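Local coordinates for kelch repeat and BTB domain-containing protein A55 (Vaccinia virus WR, PDB 6I2M) that probably acts as a substrate-specific adapter of host CUL3-containing E3 ubiquitin ligases, its BTB domain binding CUL3 while its Kelch repeats are thought to recruit cellular targets, at residues V10-R15 / Y80-S85; V26-R31 / N63-D68; N122-Y127 / E157-L162. All blocks are in the same frame, centred on the assembly; numbering follows the deposited sequence.

Interaction 1: residues V10-R15 / Y80-S85; sequences VINGFR and YGIPLS
Arg15 reaches over the ring of Tyr80 because its CG stands opposite the backbone N (chi1 179°) and the chain stays extended as far as NE, while the tyrosine ring, with CG beside its own backbone N (chi1 -73°), is carried in under it. The methylene CD of Arg15 sits over the centre of one face, 3.6 Å from the ring centroid, in a CH-pi contact. Further along, the guanidinium is tilted 27° against the ring and forms an off-centre cation-pi pair, with Arg15 CZ 4.7 Å from the ring centroid. CD thus occupies the middle of the face, while NH1 lies off toward Tyr80 CD1 and CG, on the side of the ring nearer its CB. Asn12, one turn back on the same helix, sets its OD1 3.6 Å from Tyr80 CB, and the same oxygen accepts a weak bond from Arg15 NH1 at 3.3 Å. The nitrogen of the same amide, Asn12 ND2, meets Ile82 CD1 at 3.6 Å, the two side chains running at about a right angle. Ile11 CG2 touches the ring obliquely at Tyr80 CE2, 3.7 Å away. No hydrogen bond links the two segments. The polar ends are instead anchored by outside residues: Arg15 NH1 makes a salt bridge to Asp77, and Tyr80 OH is hydrogen-bonded to His35. Within the BTB domain the contact lays helix 4-17 against the chain leaving helix 69-79, with Tyr80 the first residue to depart from helical geometry. Ile38 of helix 36-42 touches both Ile11 and Tyr80, and Leu37 of the second subunit packs on Ile11 and Phe14, which places this helix at the contact between two copies of the protein.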
loop_
_atom_site.group_PDB
_atom_site.type_symbol
_atom_site.label_atom_id
_atom_site.label_comp_id
_atom_site.label_asym_id
_atom_site.label_seq_id
_atom_site.Cartn_x
_atom_site.Cartn_y
_atom_site.Cartn_z
ATOM N N VAL A 10 1.766 4.238 -7.561
ATOM C CA VAL A 10 2.733 5.327 -7.768
ATOM C C VAL A 10 4.151 4.804 -7.457
ATOM O O VAL A 10 5.094 5.138 -8.179
ATOM C CB VAL A 10 2.375 6.620 -6.973
ATOM C CG1 VAL A 10 3.270 7.788 -7.381
ATOM C CG2 VAL A 10 0.908 7.000 -7.156
ATOM N N ILE A 11 4.282 3.958 -6.406
ATOM C CA ILE A 11 5.539 3.319 -5.980
ATOM C C ILE A 11 6.026 2.358 -7.086
ATOM O O ILE A 11 7.221 2.347 -7.400
ATOM C CB ILE A 11 5.396 2.649 -4.574
ATOM C CG1 ILE A 11 5.143 3.716 -3.480
ATOM C CG2 ILE A 11 6.614 1.777 -4.213
ATOM C CD1 ILE A 11 4.483 3.203 -2.191
ATOM N N ASN A 12 5.089 1.604 -7.707
ATOM C CA ASN A 12 5.374 0.689 -8.820
ATOM C C ASN A 12 5.769 1.486 -10.071
ATOM O O ASN A 12 6.546 0.993 -10.889
ATOM C CB ASN A 12 4.173 -0.222 -9.108
ATOM C CG ASN A 12 4.434 -1.324 -10.115
ATOM O OD1 ASN A 12 5.424 -2.063 -10.042
ATOM N ND2 ASN A 12 3.531 -1.467 -11.073
ATOM N N GLY A 13 5.236 2.705 -10.185
ATOM C CA GLY A 13 5.540 3.641 -11.262
ATOM C C GLY A 13 6.945 4.194 -11.120
ATOM O O GLY A 13 7.626 4.421 -12.123
ATOM N N PHE A 14 7.388 4.401 -9.857
ATOM C CA PHE A 14 8.729 4.873 -9.506
ATOM C C PHE A 14 9.746 3.747 -9.735
ATOM O O PHE A 14 10.880 4.018 -10.129
ATOM C CB PHE A 14 8.792 5.329 -8.033
ATOM C CG PHE A 14 8.046 6.586 -7.636
ATOM C CD1 PHE A 14 8.026 7.700 -8.469
ATOM C CD2 PHE A 14 7.447 6.690 -6.386
ATOM C CE1 PHE A 14 7.362 8.870 -8.085
ATOM C CE2 PHE A 14 6.791 7.863 -6.000
ATOM C CZ PHE A 14 6.755 8.946 -6.851
ATOM N N ARG A 15 9.329 2.486 -9.480
ATOM C CA ARG A 15 10.118 1.262 -9.644
ATOM C C ARG A 15 10.520 1.062 -11.114
ATOM O O ARG A 15 11.676 0.733 -11.390
ATOM C CB ARG A 15 9.319 0.055 -9.114
ATOM C CG ARG A 15 10.011 -1.299 -9.236
ATOM C CD ARG A 15 8.990 -2.416 -9.221
ATOM N NE ARG A 15 9.525 -3.661 -9.771
ATOM C CZ ARG A 15 8.782 -4.707 -10.124
ATOM N NH1 ARG A 15 7.461 -4.667 -9.993
ATOM N NH2 ARG A 15 9.354 -5.798 -10.616
ATOM N N TYR A 80 4.293 -5.580 -5.270
ATOM C CA TYR A 80 3.812 -4.308 -5.806
ATOM C C TYR A 80 2.321 -4.436 -6.220
ATOM O O TYR A 80 1.680 -5.436 -5.885
ATOM C CB TYR A 80 4.725 -3.818 -6.950
ATOM C CG TYR A 80 6.067 -3.298 -6.472
ATOM C CD1 TYR A 80 7.129 -4.165 -6.232
ATOM C CD2 TYR A 80 6.279 -1.937 -6.274
ATOM C CE1 TYR A 80 8.362 -3.695 -5.784
ATOM C CE2 TYR A 80 7.514 -1.453 -5.837
ATOM C CZ TYR A 80 8.553 -2.337 -5.596
ATOM O OH TYR A 80 9.771 -1.873 -5.163
ATOM N N GLY A 81 1.784 -3.429 -6.910
ATOM C CA GLY A 81 0.377 -3.377 -7.305
ATOM C C GLY A 81 -0.118 -4.287 -8.416
ATOM O O GLY A 81 -1.221 -4.065 -8.923
ATOM N N ILE A 82 0.656 -5.328 -8.795
ATOM C CA ILE A 82 0.275 -6.259 -9.869
ATOM C C ILE A 82 -0.250 -7.604 -9.303
ATOM O O ILE A 82 0.467 -8.251 -8.537
ATOM C CB ILE A 82 1.427 -6.443 -10.910
ATOM C CG1 ILE A 82 1.875 -5.086 -11.502
ATOM C CG2 ILE A 82 1.036 -7.427 -12.029
ATOM C CD1 ILE A 82 3.374 -4.975 -11.806
ATOM N N PRO A 83 -1.482 -8.049 -9.669
ATOM C CA PRO A 83 -1.979 -9.340 -9.153
ATOM C C PRO A 83 -1.320 -10.531 -9.845
ATOM O O PRO A 83 -0.974 -10.446 -11.026
ATOM C CB PRO A 83 -3.491 -9.288 -9.427
ATOM C CG PRO A 83 -3.767 -7.931 -10.024
ATOM C CD PRO A 83 -2.474 -7.426 -10.566
ATOM N N LEU A 84 -1.143 -11.640 -9.105
ATOM C CA LEU A 84 -0.498 -12.856 -9.601
ATOM C C LEU A 84 -1.373 -13.637 -10.588
ATOM O O LEU A 84 -2.468 -14.079 -10.232
ATOM C CB LEU A 84 -0.056 -13.742 -8.420
ATOM C CG LEU A 84 1.204 -14.597 -8.611
ATOM C CD1 LEU A 84 2.465 -13.737 -8.679
ATOM C CD2 LEU A 84 1.356 -15.583 -7.472
ATOM N N SER A 85 -0.884 -13.788 -11.836
ATOM C CA SER A 85 -1.567 -14.518 -12.909
ATOM C C SER A 85 -1.228 -16.014 -12.793
ATOM O O SER A 85 -0.380 -16.534 -13.524
ATOM C CB SER A 85 -1.183 -13.953 -14.275
ATOM O OG SER A 85 -1.510 -12.577 -14.376
#

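Interaction 2: residues V26-R31 / N63-D68; sequences VINDER and NLSHLD
Val26 and Asn63 pair as neighbours on parallel strands, and the tight part of the contact begins where these strands end. Leu64 N donates to Val26 O at 2.9 Å, reaching the carbonyl oxygen from 21° off its plane. Two residues past Val26, Asn28 N gives a straighter bond to Ser65 OG, also 2.9 Å long (angle 164° at the hydrogen). With its OG beside its own backbone N (chi1 -65°), the serine turns the hydroxyl toward the backbone of the other segment. Between these two bonds lies Ile27, buried and packed against backbone oxygens: its CG1 is 3.4 Å from Leu64 O, and its CG2 branch is equally close to Leu67 O. These carbonyls belong to the first and last residues of the type I turn Leu64 to Leu67. The outer side is looser. There the exposed side chain of Asn28 lies against the serine without a bond to it, OD1 3.7 Å from Ser65 CB. Beyond the turn, Asp68 N-caps helix 69-79 through Ser71 N. The contact therefore joins the hairpin between strands 23-27 and 30-34 to the link from strand 61-63 into that helix; Tyr69 and Val72 cover Ile27 from helix 69-79, while Phe100 of helix 91-101 packs on Leu64 and Leu67.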
loop_
_atom_site.group_PDB
_atom_site.type_symbol
_atom_site.label_atom_id
_atom_site.label_comp_id
_atom_site.label_asym_id
_atom_site.label_seq_id
_atom_site.Cartn_x
_atom_site.Cartn_y
_atom_site.Cartn_z
ATOM N N VAL A 26 19.989 -10.077 -8.520
ATOM C CA VAL A 26 20.707 -10.729 -9.616
ATOM C C VAL A 26 20.445 -12.240 -9.648
ATOM O O VAL A 26 20.734 -12.950 -8.681
ATOM C CB VAL A 26 22.225 -10.375 -9.599
ATOM C CG1 VAL A 26 23.011 -11.192 -10.624
ATOM C CG2 VAL A 26 22.442 -8.884 -9.834
ATOM N N ILE A 27 19.887 -12.715 -10.776
ATOM C CA ILE A 27 19.600 -14.124 -11.054
ATOM C C ILE A 27 20.346 -14.458 -12.353
ATOM O O ILE A 27 19.875 -14.122 -13.445
ATOM C CB ILE A 27 18.070 -14.438 -11.116
ATOM C CG1 ILE A 27 17.347 -14.002 -9.825
ATOM C CG2 ILE A 27 17.813 -15.925 -11.402
ATOM C CD1 ILE A 27 16.080 -13.236 -10.066
ATOM N N ASN A 28 21.543 -15.068 -12.208
ATOM C CA ASN A 28 22.470 -15.458 -13.279
ATOM C C ASN A 28 22.958 -14.247 -14.103
ATOM O O ASN A 28 24.061 -13.758 -13.850
ATOM C CB ASN A 28 21.900 -16.582 -14.169
ATOM C CG ASN A 28 21.622 -17.873 -13.436
ATOM O OD1 ASN A 28 22.526 -18.526 -12.899
ATOM N ND2 ASN A 28 20.363 -18.280 -13.413
ATOM N N ASP A 29 22.138 -13.757 -15.059
ATOM C CA ASP A 29 22.464 -12.617 -15.927
ATOM C C ASP A 29 21.367 -11.539 -15.939
ATOM O O ASP A 29 21.565 -10.465 -16.515
ATOM C CB ASP A 29 22.767 -13.100 -17.358
ATOM C CG ASP A 29 24.000 -13.977 -17.467
ATOM O OD1 ASP A 29 25.117 -13.462 -17.236
ATOM O OD2 ASP A 29 23.850 -15.173 -17.793
ATOM N N GLU A 30 20.221 -11.826 -15.295
ATOM C CA GLU A 30 19.067 -10.927 -15.211
ATOM C C GLU A 30 19.119 -10.044 -13.960
ATOM O O GLU A 30 19.595 -10.487 -12.911
ATOM C CB GLU A 30 17.757 -11.729 -15.248
ATOM C CG GLU A 30 17.483 -12.446 -16.563
ATOM C CD GLU A 30 16.749 -11.673 -17.645
ATOM O OE1 GLU A 30 16.666 -10.426 -17.554
ATOM O OE2 GLU A 30 16.257 -12.324 -18.595
ATOM N N ARG A 31 18.616 -8.798 -14.073
ATOM C CA ARG A 31 18.597 -7.816 -12.983
ATOM C C ARG A 31 17.213 -7.196 -12.770
ATOM O O ARG A 31 16.568 -6.782 -13.737
ATOM C CB ARG A 31 19.640 -6.711 -13.226
ATOM C CG ARG A 31 21.071 -7.122 -12.912
ATOM C CD ARG A 31 22.049 -6.024 -13.274
ATOM N NE ARG A 31 23.394 -6.303 -12.771
ATOM C CZ ARG A 31 23.903 -5.785 -11.657
ATOM N NH1 ARG A 31 23.185 -4.951 -10.915
ATOM N NH2 ARG A 31 25.136 -6.094 -11.280
ATOM N N ASN A 63 22.319 -11.660 -4.669
ATOM C CA ASN A 63 22.426 -12.763 -5.627
ATOM C C ASN A 63 21.536 -13.954 -5.251
ATOM O O ASN A 63 21.792 -14.635 -4.254
ATOM C CB ASN A 63 23.892 -13.185 -5.819
ATOM C CG ASN A 63 24.151 -14.133 -6.973
ATOM O OD1 ASN A 63 23.418 -14.177 -7.971
ATOM N ND2 ASN A 63 25.221 -14.906 -6.868
ATOM N N LEU A 64 20.484 -14.189 -6.053
ATOM C CA LEU A 64 19.530 -15.286 -5.863
ATOM C C LEU A 64 19.431 -16.142 -7.142
ATOM O O LEU A 64 18.332 -16.428 -7.625
ATOM C CB LEU A 64 18.145 -14.745 -5.435
ATOM C CG LEU A 64 18.041 -14.075 -4.057
ATOM C CD1 LEU A 64 16.823 -13.174 -3.985
ATOM C CD2 LEU A 64 17.998 -15.104 -2.931
ATOM N N SER A 65 20.598 -16.559 -7.675
ATOM C CA SER A 65 20.731 -17.362 -8.896
ATOM C C SER A 65 20.190 -18.794 -8.783
ATOM O O SER A 65 19.890 -19.404 -9.812
ATOM C CB SER A 65 22.182 -17.376 -9.368
ATOM O OG SER A 65 22.601 -16.079 -9.759
ATOM N N HIS A 66 20.055 -19.322 -7.547
ATOM C CA HIS A 66 19.546 -20.673 -7.286
ATOM C C HIS A 66 18.010 -20.784 -7.415
ATOM O O HIS A 66 17.468 -21.892 -7.349
ATOM C CB HIS A 66 20.047 -21.194 -5.926
ATOM C CG HIS A 66 19.501 -20.450 -4.748
ATOM N ND1 HIS A 66 20.013 -19.221 -4.371
ATOM C CD2 HIS A 66 18.509 -20.791 -3.894
ATOM C CE1 HIS A 66 19.312 -18.852 -3.311
ATOM N NE2 HIS A 66 18.397 -19.766 -2.986
ATOM N N LEU A 67 17.320 -19.641 -7.615
ATOM C CA LEU A 67 15.864 -19.556 -7.779
ATOM C C LEU A 67 15.489 -19.196 -9.229
ATOM O O LEU A 67 16.305 -18.612 -9.945
ATOM C CB LEU A 67 15.264 -18.523 -6.801
ATOM C CG LEU A 67 15.497 -18.747 -5.299
ATOM C CD1 LEU A 67 15.402 -17.443 -4.540
ATOM C CD2 LEU A 67 14.524 -19.767 -4.721
ATOM N N ASP A 68 14.253 -19.543 -9.651
ATOM C CA ASP A 68 13.721 -19.276 -10.994
ATOM C C ASP A 68 13.452 -17.774 -11.191
ATOM O O ASP A 68 12.783 -17.167 -10.354
ATOM C CB ASP A 68 12.444 -20.107 -11.229
ATOM C CG ASP A 68 11.825 -19.937 -12.600
ATOM O OD1 ASP A 68 10.918 -19.090 -12.739
ATOM O OD2 ASP A 68 12.243 -20.654 -13.534
#

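Interaction 3: residues N122-Y127 / E157-L162; sequences NCIDFY and ENFKYL
The Phe159 ring meets Ile124 at its edge: the CD1 methyl of the isoleucine lies near the ring plane, 4.2 Å from Phe159 CD1. Trp191 also packs edge-to-face with this ring. The other aromatic of the contact, Tyr127, is touched obliquely by one methyl, Leu162 CD2, which lies 3.8 Å from Tyr127 CD2; the two side chains cross at about a right angle. Ile124 makes most of the contacts. Its CG1 stands opposite the backbone N (chi1 -171°), which sends the longer branch, ending in CD1, across to the 157-162 segment, and CG2 takes the place between the backbone N and the carbonyl carbon. Ile124 CD1 comes within 3.8 Å of Leu162 CD1 and touches the backbone at Phe159 N as well. The shorter branch, Ile124 CG2, rests 3.7 Å from Asn158 CB, at the more open border of the patch. Leu162 is shared, one methyl going to Ile124 and the other to Tyr127, thereby contacting two side chains about one turn apart on helix 120-132. Across the segments there is no hydrogen bond, and the fit depends on apolar shape. Leu162 O instead accepts from Trp191 NE1, and Asn158 ND2 has a weak bond to Asp156. Around the patch, Leu153 of helix 150-153 lies on Ile124, Ile146 of helix 136-147 on Tyr127, and Met167 of helix 164-171 on both Phe159 and Leu162. The contact thus fastens helix 120-132 to the loop between helices 150-153 and 164-171, a buried apolar contact within the helical BACK domain, which follows the BTB domain in BTB-Kelch proteins.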
loop_
_atom_site.group_PDB
_atom_site.type_symbol
_atom_site.label_atom_id
_atom_site.label_comp_id
_atom_site.label_asym_id
_atom_site.label_seq_id
_atom_site.Cartn_x
_atom_site.Cartn_y
_atom_site.Cartn_z
ATOM N N ASN A 122 -3.534 -33.553 -12.143
ATOM C CA ASN A 122 -2.617 -32.692 -11.392
ATOM C C ASN A 122 -2.033 -33.345 -10.136
ATOM O O ASN A 122 -0.820 -33.271 -9.933
ATOM C CB ASN A 122 -3.292 -31.359 -11.034
ATOM C CG ASN A 122 -3.735 -30.524 -12.215
ATOM O OD1 ASN A 122 -3.084 -30.470 -13.267
ATOM N ND2 ASN A 122 -4.853 -29.834 -12.058
ATOM N N CYS A 123 -2.895 -33.969 -9.297
ATOM C CA CYS A 123 -2.566 -34.617 -8.015
ATOM C C CYS A 123 -1.336 -35.532 -8.060
ATOM O O CYS A 123 -0.554 -35.545 -7.107
ATOM C CB CYS A 123 -3.778 -35.358 -7.461
ATOM S SG CYS A 123 -4.315 -36.767 -8.467
ATOM N N ILE A 124 -1.187 -36.298 -9.155
ATOM C CA ILE A 124 -0.081 -37.230 -9.397
ATOM C C ILE A 124 1.284 -36.493 -9.422
ATOM O O ILE A 124 2.270 -37.026 -8.910
ATOM C CB ILE A 124 -0.367 -38.100 -10.665
ATOM C CG1 ILE A 124 0.662 -39.241 -10.829
ATOM C CG2 ILE A 124 -0.515 -37.266 -11.952
ATOM C CD1 ILE A 124 0.056 -40.558 -11.259
ATOM N N ASP A 125 1.309 -35.254 -9.952
ATOM C CA ASP A 125 2.502 -34.412 -10.043
ATOM C C ASP A 125 2.754 -33.614 -8.757
ATOM O O ASP A 125 3.911 -33.457 -8.361
ATOM C CB ASP A 125 2.397 -33.474 -11.263
ATOM C CG ASP A 125 3.606 -32.590 -11.514
ATOM O OD1 ASP A 125 4.744 -33.109 -11.467
ATOM O OD2 ASP A 125 3.412 -31.385 -11.778
ATOM N N PHE A 126 1.678 -33.114 -8.111
ATOM C CA PHE A 126 1.759 -32.317 -6.884
ATOM C C PHE A 126 2.192 -33.111 -5.642
ATOM O O PHE A 126 2.669 -32.503 -4.681
ATOM C CB PHE A 126 0.450 -31.554 -6.621
ATOM C CG PHE A 126 0.271 -30.333 -7.492
ATOM C CD1 PHE A 126 1.007 -29.177 -7.259
ATOM C CD2 PHE A 126 -0.641 -30.334 -8.540
ATOM C CE1 PHE A 126 0.848 -28.050 -8.071
ATOM C CE2 PHE A 126 -0.803 -29.205 -9.349
ATOM C CZ PHE A 126 -0.060 -28.069 -9.108
ATOM N N TYR A 127 2.045 -34.453 -5.660
ATOM C CA TYR A 127 2.453 -35.314 -4.544
ATOM C C TYR A 127 3.977 -35.441 -4.470
ATOM O O TYR A 127 4.544 -35.263 -3.391
ATOM C CB TYR A 127 1.774 -36.696 -4.620
ATOM C CG TYR A 127 2.306 -37.709 -3.626
ATOM C CD1 TYR A 127 1.883 -37.706 -2.301
ATOM C CD2 TYR A 127 3.224 -38.680 -4.017
ATOM C CE1 TYR A 127 2.375 -38.632 -1.381
ATOM C CE2 TYR A 127 3.729 -39.607 -3.105
ATOM C CZ TYR A 127 3.297 -39.583 -1.789
ATOM O OH TYR A 127 3.784 -40.502 -0.891
ATOM N N GLU A 157 0.243 -41.102 -17.760
ATOM C CA GLU A 157 1.639 -40.877 -18.157
ATOM C C GLU A 157 2.586 -40.646 -16.972
ATOM O O GLU A 157 3.697 -41.180 -16.970
ATOM C CB GLU A 157 1.738 -39.691 -19.135
ATOM C CG GLU A 157 1.128 -39.941 -20.504
ATOM C CD GLU A 157 1.124 -38.728 -21.414
ATOM O OE1 GLU A 157 2.211 -38.350 -21.909
ATOM O OE2 GLU A 157 0.033 -38.157 -21.637
ATOM N N ASN A 158 2.147 -39.852 -15.974
ATOM C CA ASN A 158 2.926 -39.477 -14.787
ATOM C C ASN A 158 3.059 -40.584 -13.718
ATOM O O ASN A 158 3.756 -40.376 -12.721
ATOM C CB ASN A 158 2.362 -38.194 -14.161
ATOM C CG ASN A 158 2.296 -37.009 -15.097
ATOM O OD1 ASN A 158 3.318 -36.472 -15.542
ATOM N ND2 ASN A 158 1.086 -36.569 -15.408
ATOM N N PHE A 159 2.419 -41.753 -13.933
ATOM C CA PHE A 159 2.440 -42.893 -13.007
ATOM C C PHE A 159 3.828 -43.513 -12.801
ATOM O O PHE A 159 4.104 -44.035 -11.718
ATOM C CB PHE A 159 1.421 -43.959 -13.441
ATOM C CG PHE A 159 1.119 -45.023 -12.409
ATOM C CD1 PHE A 159 0.469 -44.701 -11.222
ATOM C CD2 PHE A 159 1.455 -46.350 -12.638
ATOM C CE1 PHE A 159 0.189 -45.684 -10.270
ATOM C CE2 PHE A 159 1.162 -47.334 -11.690
ATOM C CZ PHE A 159 0.543 -46.994 -10.508
ATOM N N LYS A 160 4.695 -43.444 -13.829
ATOM C CA LYS A 160 6.060 -43.980 -13.807
ATOM C C LYS A 160 7.004 -43.232 -12.848
ATOM O O LYS A 160 7.964 -43.826 -12.354
ATOM C CB LYS A 160 6.654 -44.052 -15.231
ATOM C CG LYS A 160 6.680 -42.720 -15.988
ATOM C CD LYS A 160 7.245 -42.874 -17.391
ATOM C CE LYS A 160 7.259 -41.561 -18.131
ATOM N NZ LYS A 160 7.864 -41.696 -19.481
ATOM N N TYR A 161 6.726 -41.937 -12.589
ATOM C CA TYR A 161 7.534 -41.077 -11.719
ATOM C C TYR A 161 7.353 -41.354 -10.218
ATOM O O TYR A 161 8.207 -40.943 -9.427
ATOM C CB TYR A 161 7.296 -39.589 -12.039
ATOM C CG TYR A 161 7.626 -39.213 -13.468
ATOM C CD1 TYR A 161 8.938 -38.959 -13.859
ATOM C CD2 TYR A 161 6.626 -39.099 -14.428
ATOM C CE1 TYR A 161 9.249 -38.616 -15.174
ATOM C CE2 TYR A 161 6.923 -38.752 -15.746
ATOM C CZ TYR A 161 8.237 -38.513 -16.115
ATOM O OH TYR A 161 8.535 -38.171 -17.412
ATOM N N LEU A 162 6.261 -42.051 -9.828
ATOM C CA LEU A 162 5.977 -42.395 -8.429
ATOM C C LEU A 162 6.972 -43.433 -7.909
ATOM O O LEU A 162 7.144 -44.491 -8.520
ATOM C CB LEU A 162 4.523 -42.875 -8.242
ATOM C CG LEU A 162 3.425 -41.811 -8.364
ATOM C CD1 LEU A 162 2.107 -42.438 -8.742
ATOM C CD2 LEU A 162 3.270 -41.012 -7.075
#

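How the interactions relate
Interactions 1 and 2 both lie in the BTB domain: residues 26-31 and 63-68 fall, in chain order, between the two segments of interaction 1. Their centres are about 20 Å apart and their nearest atoms about 8 Å, so they do not touch, but helix 69-79 connects them, starting just after interaction 2 and ending just before Tyr80. Interaction 3 comes later, in the BACK region, its centre about 36 Å from that of interaction 1 and about 29 Å from that of interaction 2. Interactions 1 and 3 lie on opposite sides of the chain's centre. Another copy of the protein reaches interaction 1, whereas a chain of another protein packs on Leu64 and His66 of interaction 2, consistent with the BTB domain's role in binding CUL3.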